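Local coordinates for protein glyoxalase-related enzyme (Fulvimarina pelagi, PDB 3BQX) that is of unknown function but belongs to the glyoxalase (vicinal oxygen chelate) superfamily, whose paired beta-alpha-beta-beta-beta modules commonly build metal-dependent active sites, at residues A7-G12 with F46-W51; G14-S19 with E37-Q42; A20-E25 with E88-A93; G95-P100 with G111-P116. One frame throughout, in Å; residues are numbered along the deposited sequence.

The four contacts sample the paired beta-alpha-beta-beta-beta modules of the vicinal oxygen chelate fold. Contact 1 joins the first and last strands, in chain order, of the first sheet, which lie side by side; contact 2, nested within the loop it closes, sets the start of helix 16-26 against strand 38-42 of that sheet, their centres about 10 Å apart. Contact 3 carries the same helix to helix 83-92 of the second module, its centre about 13 Å from that of contact 2. Contact 4, its centre about 11 Å from that of contact 3, is the bulged hairpin of strands 96-102 and 109-114, which follows helix 83-92 in the chain. Contacts 1 and 4, centres about 19 Å apart, both touch the second subunit.

Contact 1: residues A7-G12 with F46-W51; sequences AVITLG and FVLATW
Ile9 and Phe46 meet at the start of a parallel strand pair, and the isoleucine can be followed outward atom by atom. Its CB lies 4.1 Å from Leu48 CD1, and its CG2 branch rests against that same methyl. The other branch leaves for Phe46: with chi1 at -64°, CG1 stands opposite the carbonyl carbon and comes within 3.7 Å of Phe46 CE1. At the tip, Ile9 CD1 closes to 3.3 Å from Phe46 CE1, a tight approach that is oblique to the ring. Leu11 continues this face, its CD1 touching Leu48 CD1. On the reverse face Val8 CG1 packs on Ala49 CB at 4.0 Å, while Thr10 CG2 reaches the edge of the Trp51 indole. Trp51 NE1 itself is hydrogen-bonded to Glu37. Between the two faces the backbones exchange five hydrogen bonds in the alternating parallel pattern, the straightest from Ala49 N to Ile9 O, 2.8 Å long at 175°. Strands 8-13 and 47-52 are the first and fourth of their module, and Val8 to Leu11 also pair antiparallel with a strand of the second subunit, carrying the sheet across the interface. The backbone amides are paired strand to strand, and the side-chain contacts are mainly apolar, so polar satisfaction rests on the backbone and close packing on the aliphatic branches.

Contact 2: residues G14-S19 with E37-Q42; sequences GDLEAS and EIIFYQ
Leu16 and Ile39 lie flank to flank, running in opposite senses, the leucine reaching from the first turn of helix 16-26 and the isoleucine rising from strand 38-42. Leu16 CD2 lies 4.1 Å from Ile39 CG1, and Leu16 CG lies 4.2 Å from Ile39 CD1, so the two branched chains touch along their lengths. The leucine spreads its methyls over the strand's beginning: CD1 sits 3.9 Å from Glu37 O, whereas CD2 approaches Ile38 N. Its chi1 of -97°, well away from the staggered -60°, goes with this placing of both methyls against the Glu37-Ile38 backbone. Further along, Ser19 and Tyr41 meet through a water, which is 2.8 Å from Ser19 OG and 2.7 Å from Tyr41 OH and lies in the plane of the phenol ring, at its edge. This bridge gives two inward-lying hydroxyls a shared polar partner. Asp15 is the N-cap, its OD2 accepting from Ala18 N on the anti side of the carboxylate at 2.9 Å, which fixes the start of the helix carrying Leu16. The helix thus lies across one face of the first sheet: Leu16 also touches Leu52 of strand 47-52, and on strand 38-42's other edge Ile39 touches Arg34 of strand 33-34.

Contact 3: residues A20-E25 with E88-A93; sequences ARFYGE and ERLVAA
Arg21 and Phe22 both swing CG opposite their backbone N, at chi1 178° and -180°, and these torsions carry their ends from helix 16-26 to the C-terminal end of helix 83-92. The arginine then runs extended from CG to NE, laying its guanidinium with one face over the Ala93 carbonyl group. Ala93 C sits over the centre of that face, while Arg21 CD lies 3.5 Å from Ala93 O. The far end of the group places Arg21 NH2 2.9 Å from Ala92 O. Phe22 turns its ring the other way, to Leu90: its CE1 approaches Leu90 CB at 3.8 Å, and its CZ meets Leu90 CD2, the two side chains crossing at a slant. The helices belong to successive beta-alpha-beta-beta-beta modules of the vicinal oxygen chelate fold, so this meeting joins one module to the next. Ala93 CB is set between the turns of the first helix, 3.7 Å from Arg21 O and close to Glu25 C. Two waters complete the join. One accepts from Arg21 NE at 3.1 Å, in the guanidinium plane, and donates to Glu25 OE1 and Ala92 O; the other donates to Glu25 O and, at 2.7 Å, to Arg89 O. Carbonyls at this helix end, with their partial negative charge, would be expected to suit the arginine's positive charge. Phe22 also packs on Asp115 and Pro116, just past the end of strand 109-114.

Contact 4: residues G95-P100 with G111-P116; sequences GQLLRP and GYVADP
Two consecutive residues, Leu98 and Arg99, are set against the single residue Tyr112, which makes a classic beta bulge centred on one carbonyl. Tyr112 O accepts from Leu98 N at 3.0 Å and from Arg99 N at 3.2 Å, both arriving from the same face of its carbonyl plane; the Leu98 donor is well above that plane, the Arg99 donor less tilted. Tyr112 N returns a bond to Arg99 O, in plane and on a lone pair. Before the bulge the antiparallel register is regular, Gln96 and Ala114 forming a hydrogen-bonded pair and Leu97 and Val113 a non-hydrogen-bonded one. The extra residue brings Leu98 round to the face of Tyr112 and Ala114: Leu98 CB lies 4.0 Å from Tyr112 CB, and with chi1 at -65° its CD1 reaches Ala114 CB at 3.9 Å. Arg99 CB comes to the edge of the Tyr112 ring, 4.1 Å from CD2. On the reverse face Leu97 CD1 meets Val113 CG2 at 4.2 Å. In the next shell, Asp102 forms a salt bridge with Arg99 NE, and Asp59 of the second subunit is hydrogen-bonded to Tyr112 OH, so both polar ends are held from beyond the pair. Strand 96-102 is the outermost of its sheet within this chain; strand 109-114 lies between it and strand 120-125, and helix 83-92 packs on Leu97 and Val113 through Met87.

Contact 1: residues A7-G12 with F46-W51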
loop_
_atom_site.group_PDB
_atom_site.type_symbol
_atom_site.label_atom_id
_atom_site.label_comp_id
_atom_site.label_asym_id
_atom_site.label_seq_id
_atom_site.Cartn_x
_atom_site.Cartn_y
_atom_site.Cartn_z
ATOM N N ALA A 7 -6.920 5.576 -0.868
ATOM C CA ALA A 7 -6.681 6.971 -0.528
ATOM C C ALA A 7 -5.383 7.171 0.245
ATOM O O ALA A 7 -4.691 8.178 0.081
ATOM C CB ALA A 7 -7.852 7.506 0.297
ATOM N N VAL A 8 -5.059 6.211 1.104
ATOM C CA VAL A 8 -3.855 6.300 1.921
ATOM C C VAL A 8 -3.257 4.934 2.176
ATOM O O VAL A 8 -3.991 3.972 2.397
ATOM C CB VAL A 8 -4.161 6.887 3.328
ATOM C CG1 VAL A 8 -2.874 7.110 4.095
ATOM C CG2 VAL A 8 -4.957 8.168 3.216
ATOM N N ILE A 9 -1.930 4.851 2.111
ATOM C CA ILE A 9 -1.212 3.625 2.448
ATOM C C ILE A 9 -0.557 4.039 3.758
ATOM O O ILE A 9 0.246 4.970 3.780
ATOM C CB ILE A 9 -0.061 3.271 1.478
ATOM C CG1 ILE A 9 -0.608 2.973 0.087
ATOM C CG2 ILE A 9 0.732 2.074 2.030
ATOM C CD1 ILE A 9 0.481 2.693 -0.940
ATOM N N THR A 10 -0.910 3.386 4.853
ATOM C CA THR A 10 -0.315 3.743 6.133
ATOM C C THR A 10 0.599 2.639 6.615
ATOM O O THR A 10 0.188 1.487 6.736
ATOM C CB THR A 10 -1.388 3.984 7.205
ATOM O OG1 THR A 10 -2.201 5.096 6.818
ATOM C CG2 THR A 10 -0.752 4.299 8.552
ATOM N N LEU A 11 1.848 2.999 6.878
ATOM C CA LEU A 11 2.826 2.042 7.380
ATOM C C LEU A 11 3.091 2.359 8.836
ATOM O O LEU A 11 3.325 3.516 9.180
ATOM C CB LEU A 11 4.139 2.149 6.608
ATOM C CG LEU A 11 4.026 1.946 5.095
ATOM C CD1 LEU A 11 5.385 2.157 4.438
ATOM C CD2 LEU A 11 3.492 0.540 4.816
ATOM N N GLY A 12 3.055 1.337 9.689
ATOM C CA GLY A 12 3.338 1.539 11.099
ATOM C C GLY A 12 4.845 1.551 11.274
ATOM O O GLY A 12 5.535 0.666 10.768
ATOM N N PHE A 46 -2.565 9.160 -4.329
ATOM C CA PHE A 46 -2.883 8.810 -2.951
ATOM C C PHE A 46 -1.799 9.370 -2.043
ATOM O O PHE A 46 -0.819 9.951 -2.513
ATOM C CB PHE A 46 -2.922 7.285 -2.816
ATOM C CG PHE A 46 -1.573 6.635 -2.965
ATOM C CD1 PHE A 46 -0.797 6.356 -1.843
ATOM C CD2 PHE A 46 -1.055 6.366 -4.225
ATOM C CE1 PHE A 46 0.482 5.818 -1.970
ATOM C CE2 PHE A 46 0.230 5.826 -4.364
ATOM C CZ PHE A 46 0.993 5.556 -3.232
ATOM N N VAL A 47 -1.978 9.171 -0.745
ATOM C CA VAL A 47 -1.037 9.642 0.259
ATOM C C VAL A 47 -0.374 8.463 0.964
ATOM O O VAL A 47 -1.034 7.463 1.258
ATOM C CB VAL A 47 -1.773 10.493 1.318
ATOM C CG1 VAL A 47 -0.811 10.989 2.377
ATOM C CG2 VAL A 47 -2.463 11.662 0.641
ATOM N N LEU A 48 0.931 8.573 1.202
ATOM C CA LEU A 48 1.681 7.559 1.933
ATOM C C LEU A 48 1.875 8.139 3.327
ATOM O O LEU A 48 2.347 9.271 3.475
ATOM C CB LEU A 48 3.054 7.301 1.292
ATOM C CG LEU A 48 4.028 6.469 2.145
ATOM C CD1 LEU A 48 3.525 5.038 2.267
ATOM C CD2 LEU A 48 5.413 6.472 1.509
ATOM N N ALA A 49 1.485 7.385 4.347
ATOM C CA ALA A 49 1.636 7.836 5.719
ATOM C C ALA A 49 2.502 6.874 6.504
ATOM O O ALA A 49 2.410 5.662 6.316
ATOM C CB ALA A 49 0.274 7.940 6.387
ATOM N N THR A 50 3.367 7.421 7.355
ATOM C CA THR A 50 4.205 6.613 8.244
ATOM C C THR A 50 3.803 7.106 9.635
ATOM O O THR A 50 4.116 8.230 10.027
ATOM C CB THR A 50 5.711 6.818 7.976
ATOM O OG1 THR A 50 6.056 8.202 8.126
ATOM C CG2 THR A 50 6.053 6.368 6.572
ATOM N N TRP A 51 3.078 6.254 10.353
ATOM C CA TRP A 51 2.512 6.557 11.663
ATOM C C TRP A 51 3.131 5.679 12.745
ATOM O O TRP A 51 3.309 4.484 12.531
ATOM C CB TRP A 51 1.012 6.267 11.568
ATOM C CG TRP A 51 0.118 6.929 12.543
ATOM C CD1 TRP A 51 0.442 7.907 13.441
ATOM C CD2 TRP A 51 -1.296 6.733 12.651
ATOM N NE1 TRP A 51 -0.692 8.338 14.096
ATOM C CE2 TRP A 51 -1.770 7.633 13.629
ATOM C CE3 TRP A 51 -2.210 5.885 12.010
ATOM C CZ2 TRP A 51 -3.119 7.712 13.983
ATOM C CZ3 TRP A 51 -3.554 5.965 12.363
ATOM C CH2 TRP A 51 -3.994 6.874 13.339
#

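Contact 2: residues G14-S19 with E37-Q42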
loop_
_atom_site.group_PDB
_atom_site.type_symbol
_atom_site.label_atom_id
_atom_site.label_comp_id
_atom_site.label_asym_id
_atom_site.label_seq_id
_atom_site.Cartn_x
_atom_site.Cartn_y
_atom_site.Cartn_z
ATOM N N GLY A 14 8.444 2.693 13.985
ATOM C CA GLY A 14 8.878 2.844 15.362
ATOM C C GLY A 14 9.565 4.158 15.672
ATOM O O GLY A 14 9.498 4.641 16.803
ATOM N N ASP A 15 10.215 4.749 14.675
ATOM C CA ASP A 15 10.934 6.005 14.868
ATOM C C ASP A 15 10.801 6.926 13.658
ATOM O O ASP A 15 11.227 6.576 12.557
ATOM C CB ASP A 15 12.414 5.710 15.119
ATOM C CG ASP A 15 13.203 6.950 15.479
ATOM O OD1 ASP A 15 13.081 7.421 16.631
ATOM O OD2 ASP A 15 13.941 7.458 14.608
ATOM N N LEU A 16 10.227 8.109 13.866
ATOM C CA LEU A 16 10.039 9.068 12.779
ATOM C C LEU A 16 11.316 9.533 12.094
ATOM O O LEU A 16 11.358 9.652 10.870
ATOM C CB LEU A 16 9.277 10.302 13.265
ATOM C CG LEU A 16 7.773 10.324 13.010
ATOM C CD1 LEU A 16 7.092 9.286 13.879
ATOM C CD2 LEU A 16 7.230 11.712 13.311
ATOM N N GLU A 17 12.354 9.814 12.874
ATOM C CA GLU A 17 13.596 10.283 12.282
ATOM C C GLU A 17 14.210 9.233 11.361
ATOM O O GLU A 17 14.649 9.552 10.254
ATOM C CB GLU A 17 14.594 10.684 13.376
ATOM C CG GLU A 17 15.811 11.426 12.843
ATOM C CD GLU A 17 16.683 11.995 13.947
ATOM O OE1 GLU A 17 17.199 11.206 14.768
ATOM O OE2 GLU A 17 16.853 13.232 13.990
ATOM N N ALA A 18 14.226 7.981 11.810
ATOM C CA ALA A 18 14.789 6.894 11.013
ATOM C C ALA A 18 13.978 6.706 9.728
ATOM O O ALA A 18 14.534 6.507 8.648
ATOM C CB ALA A 18 14.804 5.597 11.825
ATOM N N SER A 19 12.658 6.780 9.858
ATOM C CA SER A 19 11.770 6.624 8.711
ATOM C C SER A 19 11.930 7.805 7.752
ATOM O O SER A 19 12.041 7.621 6.541
ATOM C CB SER A 19 10.322 6.526 9.191
ATOM O OG SER A 19 9.457 6.189 8.120
ATOM N N GLU A 37 4.015 12.377 15.594
ATOM C CA GLU A 37 3.566 10.994 15.463
ATOM C C GLU A 37 3.308 10.484 14.050
ATOM O O GLU A 37 3.203 9.275 13.848
ATOM C CB GLU A 37 2.309 10.759 16.310
ATOM C CG GLU A 37 1.046 11.404 15.771
ATOM C CD GLU A 37 -0.169 11.123 16.640
ATOM O OE1 GLU A 37 -0.181 11.585 17.802
ATOM O OE2 GLU A 37 -1.106 10.439 16.166
ATOM N N ILE A 38 3.213 11.375 13.072
ATOM C CA ILE A 38 2.923 10.925 11.716
ATOM C C ILE A 38 3.528 11.816 10.640
ATOM O O ILE A 38 3.753 13.010 10.857
ATOM C CB ILE A 38 1.382 10.850 11.509
ATOM C CG1 ILE A 38 1.028 10.011 10.280
ATOM C CG2 ILE A 38 0.806 12.251 11.373
ATOM C CD1 ILE A 38 -0.469 9.643 10.213
ATOM N N ILE A 39 3.803 11.220 9.486
ATOM C CA ILE A 39 4.325 11.946 8.339
ATOM C C ILE A 39 3.515 11.527 7.118
ATOM O O ILE A 39 3.240 10.340 6.930
ATOM C CB ILE A 39 5.814 11.633 8.070
ATOM C CG1 ILE A 39 6.661 12.104 9.254
ATOM C CG2 ILE A 39 6.263 12.314 6.782
ATOM C CD1 ILE A 39 8.134 11.770 9.133
ATOM N N PHE A 40 3.109 12.506 6.313
ATOM C CA PHE A 40 2.361 12.239 5.088
ATOM C C PHE A 40 3.171 12.699 3.887
ATOM O O PHE A 40 3.765 13.783 3.909
ATOM C CB PHE A 40 1.033 13.012 5.030
ATOM C CG PHE A 40 -0.008 12.559 6.018
ATOM C CD1 PHE A 40 -0.305 11.216 6.187
ATOM C CD2 PHE A 40 -0.738 13.496 6.738
ATOM C CE1 PHE A 40 -1.319 10.811 7.061
ATOM C CE2 PHE A 40 -1.752 13.099 7.613
ATOM C CZ PHE A 40 -2.040 11.754 7.770
ATOM N N TYR A 41 3.193 11.877 2.843
ATOM C CA TYR A 41 3.874 12.214 1.597
ATOM C C TYR A 41 2.810 12.156 0.502
ATOM O O TYR A 41 2.046 11.193 0.432
ATOM C CB TYR A 41 4.962 11.187 1.256
ATOM C CG TYR A 41 6.061 11.023 2.286
ATOM C CD1 TYR A 41 7.223 11.795 2.231
ATOM C CD2 TYR A 41 5.939 10.091 3.311
ATOM C CE1 TYR A 41 8.238 11.636 3.176
ATOM C CE2 TYR A 41 6.941 9.926 4.258
ATOM C CZ TYR A 41 8.087 10.702 4.185
ATOM O OH TYR A 41 9.062 10.548 5.140
ATOM N N GLN A 42 2.734 13.181 -0.344
ATOM C CA GLN A 42 1.764 13.164 -1.431
ATOM C C GLN A 42 2.322 12.313 -2.563
ATOM O O GLN A 42 3.397 12.604 -3.096
ATOM C CB GLN A 42 1.485 14.577 -1.946
ATOM C CG GLN A 42 0.455 14.596 -3.081
ATOM C CD GLN A 42 -0.914 14.113 -2.636
ATOM O OE1 GLN A 42 -1.529 14.707 -1.758
ATOM N NE2 GLN A 42 -1.390 13.023 -3.234
HETATM O O HOH W 1 8.656 8.683 7.108
#

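Contact 3: residues A20-E25 with E88-A93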
loop_
_atom_site.group_PDB
_atom_site.type_symbol
_atom_site.label_atom_id
_atom_site.label_comp_id
_atom_site.label_asym_id
_atom_site.label_seq_id
_atom_site.Cartn_x
_atom_site.Cartn_y
_atom_site.Cartn_z
ATOM N N ALA A 20 11.951 9.018 8.300
ATOM C CA ALA A 20 12.109 10.220 7.486
ATOM C C ALA A 20 13.432 10.200 6.716
ATOM O O ALA A 20 13.517 10.716 5.602
ATOM C CB ALA A 20 12.032 11.464 8.366
ATOM N N ARG A 21 14.463 9.612 7.319
ATOM C CA ARG A 21 15.768 9.517 6.674
ATOM C C ARG A 21 15.694 8.614 5.442
ATOM O O ARG A 21 16.211 8.954 4.376
ATOM C CB ARG A 21 16.807 8.961 7.654
ATOM C CG ARG A 21 18.186 8.783 7.048
ATOM C CD ARG A 21 19.059 7.904 7.925
ATOM N NE ARG A 21 20.331 7.584 7.284
ATOM C CZ ARG A 21 21.137 6.606 7.682
ATOM N NH1 ARG A 21 20.801 5.849 8.719
ATOM N NH2 ARG A 21 22.278 6.379 7.043
ATOM N N PHE A 22 15.045 7.463 5.599
ATOM C CA PHE A 22 14.895 6.516 4.503
ATOM C C PHE A 22 14.114 7.116 3.336
ATOM O O PHE A 22 14.569 7.093 2.195
ATOM C CB PHE A 22 14.176 5.251 4.985
ATOM C CG PHE A 22 13.985 4.213 3.910
ATOM C CD1 PHE A 22 15.050 3.417 3.494
ATOM C CD2 PHE A 22 12.739 4.033 3.307
ATOM C CE1 PHE A 22 14.880 2.455 2.497
ATOM C CE2 PHE A 22 12.561 3.072 2.307
ATOM C CZ PHE A 22 13.634 2.282 1.902
ATOM N N TYR A 23 12.937 7.664 3.620
ATOM C CA TYR A 23 12.119 8.231 2.555
ATOM C C TYR A 23 12.649 9.554 2.023
ATOM O O TYR A 23 12.524 9.840 0.832
ATOM C CB TYR A 23 10.658 8.351 3.028
ATOM C CG TYR A 23 10.037 6.977 3.210
ATOM C CD1 TYR A 23 9.754 6.175 2.108
ATOM C CD2 TYR A 23 9.859 6.439 4.476
ATOM C CE1 TYR A 23 9.322 4.866 2.260
ATOM C CE2 TYR A 23 9.432 5.125 4.648
ATOM C CZ TYR A 23 9.170 4.343 3.532
ATOM O OH TYR A 23 8.804 3.025 3.691
ATOM N N GLY A 24 13.278 10.337 2.894
ATOM C CA GLY A 24 13.819 11.617 2.470
ATOM C C GLY A 24 15.174 11.539 1.788
ATOM O O GLY A 24 15.331 12.002 0.659
ATOM N N GLU A 25 16.155 10.952 2.468
ATOM C CA GLU A 25 17.500 10.832 1.911
ATOM C C GLU A 25 17.648 9.649 0.961
ATOM O O GLU A 25 18.488 9.671 0.057
ATOM C CB GLU A 25 18.526 10.716 3.039
ATOM C CG GLU A 25 18.641 11.968 3.895
ATOM C CD GLU A 25 19.632 11.809 5.033
ATOM O OE1 GLU A 25 20.796 11.447 4.760
ATOM O OE2 GLU A 25 19.247 12.049 6.199
ATOM N N GLU A 88 21.028 1.557 -4.075
ATOM C CA GLU A 88 22.211 1.899 -3.290
ATOM C C GLU A 88 21.890 3.075 -2.372
ATOM O O GLU A 88 22.316 3.107 -1.218
ATOM C CB GLU A 88 23.382 2.277 -4.202
ATOM C CG GLU A 88 23.843 1.171 -5.136
ATOM C CD GLU A 88 25.074 1.559 -5.931
ATOM O OE1 GLU A 88 25.080 2.657 -6.529
ATOM O OE2 GLU A 88 26.038 0.762 -5.963
ATOM N N ARG A 89 21.135 4.040 -2.894
ATOM C CA ARG A 89 20.756 5.215 -2.119
ATOM C C ARG A 89 19.837 4.826 -0.963
ATOM O O ARG A 89 19.942 5.369 0.135
ATOM C CB ARG A 89 20.068 6.253 -3.015
ATOM C CG ARG A 89 20.977 6.851 -4.088
ATOM C CD ARG A 89 20.435 8.173 -4.626
ATOM N NE ARG A 89 19.278 8.012 -5.504
ATOM C CZ ARG A 89 19.341 7.576 -6.759
ATOM N NH1 ARG A 89 20.512 7.254 -7.297
ATOM N NH2 ARG A 89 18.235 7.474 -7.482
ATOM N N LEU A 90 18.940 3.874 -1.203
ATOM C CA LEU A 90 18.032 3.430 -0.150
ATOM C C LEU A 90 18.812 2.729 0.956
ATOM O O LEU A 90 18.548 2.931 2.140
ATOM C CB LEU A 90 16.970 2.481 -0.713
ATOM C CG LEU A 90 15.976 3.069 -1.717
ATOM C CD1 LEU A 90 15.013 1.978 -2.174
ATOM C CD2 LEU A 90 15.204 4.219 -1.076
ATOM N N VAL A 91 19.773 1.896 0.564
ATOM C CA VAL A 91 20.589 1.179 1.535
ATOM C C VAL A 91 21.415 2.162 2.359
ATOM O O VAL A 91 21.533 2.022 3.572
ATOM C CB VAL A 91 21.542 0.186 0.844
ATOM C CG1 VAL A 91 22.493 -0.427 1.871
ATOM C CG2 VAL A 91 20.732 -0.907 0.158
ATOM N N ALA A 92 21.971 3.163 1.688
ATOM C CA ALA A 92 22.783 4.176 2.356
ATOM C C ALA A 92 21.950 5.015 3.322
ATOM O O ALA A 92 22.488 5.634 4.237
ATOM C CB ALA A 92 23.435 5.077 1.319
ATOM N N ALA A 93 20.635 5.029 3.117
ATOM C CA ALA A 93 19.735 5.803 3.965
ATOM C C ALA A 93 19.097 4.977 5.086
ATOM O O ALA A 93 18.132 5.413 5.719
ATOM C CB ALA A 93 18.651 6.445 3.108
HETATM O O HOH W 2 21.702 8.594 4.709
HETATM O O HOH W 3 21.008 7.820 0.237
#

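Contact 4: residues G95-P100 with G111-P116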
loop_
_atom_site.group_PDB
_atom_site.type_symbol
_atom_site.label_atom_id
_atom_site.label_comp_id
_atom_site.label_asym_id
_atom_site.label_seq_id
_atom_site.Cartn_x
_atom_site.Cartn_y
_atom_site.Cartn_z
ATOM N N GLY A 95 18.248 1.534 4.608
ATOM C CA GLY A 95 17.523 0.391 4.083
ATOM C C GLY A 95 18.287 -0.916 4.209
ATOM O O GLY A 95 19.515 -0.920 4.293
ATOM N N GLN A 96 17.555 -2.026 4.237
ATOM C CA GLN A 96 18.160 -3.350 4.333
ATOM C C GLN A 96 18.003 -4.053 2.995
ATOM O O GLN A 96 16.885 -4.305 2.537
ATOM C CB GLN A 96 17.493 -4.175 5.438
ATOM C CG GLN A 96 17.924 -5.651 5.502
ATOM C CD GLN A 96 19.433 -5.840 5.628
ATOM O OE1 GLN A 96 20.085 -5.202 6.454
ATOM N NE2 GLN A 96 19.989 -6.735 4.812
ATOM N N LEU A 97 19.130 -4.348 2.360
ATOM C CA LEU A 97 19.131 -5.028 1.073
ATOM C C LEU A 97 18.617 -6.455 1.246
ATOM O O LEU A 97 19.169 -7.233 2.025
ATOM C CB LEU A 97 20.552 -5.045 0.496
ATOM C CG LEU A 97 20.772 -5.726 -0.856
ATOM C CD1 LEU A 97 19.885 -5.100 -1.922
ATOM C CD2 LEU A 97 22.240 -5.592 -1.241
ATOM N N LEU A 98 17.554 -6.791 0.521
ATOM C CA LEU A 98 16.965 -8.126 0.594
ATOM C C LEU A 98 17.284 -8.944 -0.647
ATOM O O LEU A 98 17.504 -10.152 -0.566
ATOM C CB LEU A 98 15.442 -8.032 0.778
ATOM C CG LEU A 98 14.938 -7.422 2.088
ATOM C CD1 LEU A 98 13.414 -7.344 2.060
ATOM C CD2 LEU A 98 15.413 -8.258 3.270
ATOM N N ARG A 99 17.309 -8.287 -1.800
ATOM C CA ARG A 99 17.614 -8.974 -3.042
ATOM C C ARG A 99 18.246 -8.045 -4.069
ATOM O O ARG A 99 17.623 -7.084 -4.513
ATOM C CB ARG A 99 16.345 -9.600 -3.638
ATOM C CG ARG A 99 16.588 -10.283 -4.971
ATOM C CD ARG A 99 15.414 -11.143 -5.403
ATOM N NE ARG A 99 15.784 -11.971 -6.548
ATOM C CZ ARG A 99 15.326 -13.200 -6.766
ATOM N NH1 ARG A 99 14.472 -13.757 -5.920
ATOM N NH2 ARG A 99 15.744 -13.882 -7.823
ATOM N N PRO A 100 19.514 -8.297 -4.435
ATOM C CA PRO A 100 20.181 -7.452 -5.425
ATOM C C PRO A 100 19.400 -7.538 -6.737
ATOM O O PRO A 100 18.819 -8.578 -7.054
ATOM C CB PRO A 100 21.567 -8.077 -5.529
ATOM C CG PRO A 100 21.793 -8.599 -4.149
ATOM C CD PRO A 100 20.466 -9.239 -3.819
ATOM N N GLY A 111 14.845 -5.423 -7.805
ATOM C CA GLY A 111 15.490 -5.826 -6.572
ATOM C C GLY A 111 14.597 -5.449 -5.403
ATOM O O GLY A 111 13.555 -4.820 -5.601
ATOM N N TYR A 112 14.988 -5.821 -4.191
ATOM C CA TYR A 112 14.194 -5.509 -3.006
ATOM C C TYR A 112 15.025 -4.901 -1.885
ATOM O O TYR A 112 16.155 -5.330 -1.628
ATOM C CB TYR A 112 13.506 -6.770 -2.476
ATOM C CG TYR A 112 12.341 -7.270 -3.302
ATOM C CD1 TYR A 112 11.058 -6.743 -3.127
ATOM C CD2 TYR A 112 12.505 -8.311 -4.223
ATOM C CE1 TYR A 112 9.971 -7.246 -3.837
ATOM C CE2 TYR A 112 11.423 -8.815 -4.939
ATOM C CZ TYR A 112 10.159 -8.281 -4.737
ATOM O OH TYR A 112 9.072 -8.803 -5.402
ATOM N N VAL A 113 14.459 -3.898 -1.220
ATOM C CA VAL A 113 15.102 -3.228 -0.098
ATOM C C VAL A 113 14.006 -2.895 0.897
ATOM O O VAL A 113 12.968 -2.351 0.514
ATOM C CB VAL A 113 15.794 -1.912 -0.532
ATOM C CG1 VAL A 113 16.370 -1.202 0.686
ATOM C CG2 VAL A 113 16.893 -2.202 -1.543
ATOM N N ALA A 114 14.216 -3.221 2.163
ATOM C CA ALA A 114 13.210 -2.926 3.169
ATOM C C ALA A 114 13.537 -1.632 3.892
ATOM O O ALA A 114 14.710 -1.281 4.057
ATOM C CB ALA A 114 13.111 -4.063 4.162
ATOM N N ASP A 115 12.504 -0.907 4.315
ATOM C CA ASP A 115 12.744 0.328 5.037
ATOM C C ASP A 115 13.188 -0.023 6.461
ATOM O O ASP A 115 13.231 -1.199 6.823
ATOM C CB ASP A 115 11.504 1.261 4.961
ATOM C CG ASP A 115 10.375 0.895 5.916
ATOM O OD1 ASP A 115 10.462 -0.065 6.703
ATOM O OD2 ASP A 115 9.359 1.625 5.865
ATOM N N PRO A 116 13.553 0.980 7.277
ATOM C CA PRO A 116 14.006 0.719 8.650
ATOM C C PRO A 116 13.102 -0.135 9.525
ATOM O O PRO A 116 13.567 -0.769 10.474
ATOM C CB PRO A 116 14.178 2.120 9.230
ATOM C CG PRO A 116 14.557 2.928 8.051
ATOM C CD PRO A 116 13.611 2.420 6.976
#